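Local coordinates for protein aminotransferase, class IV (Brucella abortus, PDB 4TVI) that probably transfers amino groups between leucine, isoleucine or valine and 2-oxoglutarate, using pyridoxal 5'-phosphate as its cofactor, at residues R169-L172 against E173-P176. Numbering follows the deposited sequence.
Sequences RPYL and EVMP
Y171 and V174 close a type I beta-turn, with L172 and E173, both helical in their backbone angles, at its two corners. Y171 O accepts hydrogen bonds from V174 N (2.9 Å), which closes the turn, and M175 N (3.1 Å); the second makes an alpha-turn overlapping the beta-turn, and the two donors reach the oxygen from opposite faces of its carbonyl plane. Packing is tight on the buried side. Methyl V174 CG2 sits 3.9 Å from the centroid of the Y171 ring, only 8° off its normal, a CH-pi contact. The ring comes under this methyl because CG of Y171 lies between its backbone N and carbonyl carbon (chi1 49°). Next to it, P170 CB touches M175 CG at 4.0 Å. This loop joins strand 160-164 to helix 185-198 and, a few residues on, carries the cofactor-bearing K180. Here it packs against the second subunit: L172 O accepts a hydrogen bond from R190 NH1 of that subunit, and M175 rests on its C183. Elsewhere the contact is looser. The exposed L172 turns away from the tyrosine ring. Separately, at the outer end of Y171 and E173, a water in the ring plane lies 2.8 Å from Y171 OH and donates to E173 OE1 at 2.7 Å.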
loop_
_atom_site.group_PDB
_atom_site.type_symbol
_atom_site.label_atom_id
_atom_site.label_comp_id
_atom_site.label_asym_id
_atom_site.label_seq_id
_atom_site.Cartn_x
_atom_site.Cartn_y
_atom_site.Cartn_z
ATOM N N ARG A 169 -2.792 10.806 -9.207
ATOM C CA ARG A 169 -3.670 9.798 -8.635
ATOM C C ARG A 169 -3.631 8.525 -9.465
ATOM O O ARG A 169 -3.586 8.580 -10.691
ATOM C CB ARG A 169 -5.114 10.312 -8.571
ATOM C CG ARG A 169 -5.322 11.585 -7.764
ATOM C CD ARG A 169 -5.038 11.377 -6.287
ATOM N NE ARG A 169 -5.786 10.243 -5.753
ATOM C CZ ARG A 169 -5.380 9.496 -4.733
ATOM N NH1 ARG A 169 -4.227 9.757 -4.129
ATOM N NH2 ARG A 169 -6.128 8.484 -4.315
ATOM N N PRO A 170 -3.635 7.369 -8.799
ATOM C CA PRO A 170 -3.866 6.120 -9.526
ATOM C C PRO A 170 -5.341 5.980 -9.890
ATOM O O PRO A 170 -6.135 6.888 -9.628
ATOM C CB PRO A 170 -3.427 5.038 -8.535
ATOM C CG PRO A 170 -3.322 5.710 -7.192
ATOM C CD PRO A 170 -3.610 7.174 -7.341
ATOM N N TYR A 171 -5.701 4.853 -10.491
ATOM C CA TYR A 171 -7.086 4.573 -10.845
ATOM C C TYR A 171 -7.348 3.094 -10.622
ATOM O O TYR A 171 -6.408 2.321 -10.465
ATOM C CB TYR A 171 -7.381 4.981 -12.296
ATOM C CG TYR A 171 -6.358 4.477 -13.295
ATOM C CD1 TYR A 171 -5.144 5.134 -13.466
ATOM C CD2 TYR A 171 -6.601 3.346 -14.059
ATOM C CE1 TYR A 171 -4.200 4.676 -14.373
ATOM C CE2 TYR A 171 -5.661 2.882 -14.968
ATOM C CZ TYR A 171 -4.465 3.553 -15.119
ATOM O OH TYR A 171 -3.525 3.099 -16.019
ATOM N N LEU A 172 -8.619 2.706 -10.636
ATOM C CA LEU A 172 -9.048 1.390 -10.158
ATOM C C LEU A 172 -8.328 0.203 -10.800
ATOM O O LEU A 172 -8.120 -0.824 -10.158
ATOM C CB LEU A 172 -10.554 1.232 -10.366
ATOM C CG LEU A 172 -11.198 0.010 -9.708
ATOM C CD1 LEU A 172 -10.978 0.025 -8.201
ATOM C CD2 LEU A 172 -12.680 -0.056 -10.033
ATOM N N GLU A 173 -7.963 0.344 -12.066
ATOM C CA GLU A 173 -7.328 -0.744 -12.795
ATOM C C GLU A 173 -5.937 -1.106 -12.256
ATOM O O GLU A 173 -5.461 -2.228 -12.446
ATOM C CB GLU A 173 -7.245 -0.373 -14.273
ATOM C CG GLU A 173 -7.118 -1.550 -15.202
ATOM C CD GLU A 173 -7.526 -1.188 -16.621
ATOM O OE1 GLU A 173 -6.851 -0.340 -17.241
ATOM O OE2 GLU A 173 -8.550 -1.720 -17.094
ATOM N N VAL A 174 -5.280 -0.152 -11.600
ATOM C CA VAL A 174 -3.915 -0.362 -11.127
ATOM C C VAL A 174 -3.770 -0.301 -9.603
ATOM O O VAL A 174 -2.757 -0.747 -9.070
ATOM C CB VAL A 174 -2.937 0.654 -11.764
ATOM C CG1 VAL A 174 -2.812 0.405 -13.263
ATOM C CG2 VAL A 174 -3.378 2.082 -11.484
ATOM N N MET A 175 -4.763 0.251 -8.907
ATOM C CA MET A 175 -4.775 0.233 -7.435
ATOM C C MET A 175 -6.215 0.136 -6.922
ATOM O O MET A 175 -7.144 0.578 -7.597
ATOM C CB MET A 175 -4.098 1.485 -6.852
ATOM C CG MET A 175 -2.573 1.499 -6.919
ATOM S SD MET A 175 -1.768 0.212 -5.945
ATOM C CE MET A 175 -2.127 0.754 -4.270
ATOM N N PRO A 176 -6.410 -0.459 -5.730
ATOM C CA PRO A 176 -7.749 -0.451 -5.121
ATOM C C PRO A 176 -8.134 0.931 -4.593
ATOM O O PRO A 176 -8.204 1.130 -3.375
ATOM C CB PRO A 176 -7.615 -1.458 -3.972
ATOM C CG PRO A 176 -6.159 -1.434 -3.627
ATOM C CD PRO A 176 -5.443 -1.235 -4.930
HETATM O O HOH W 1 -4.546 0.947 -17.555
#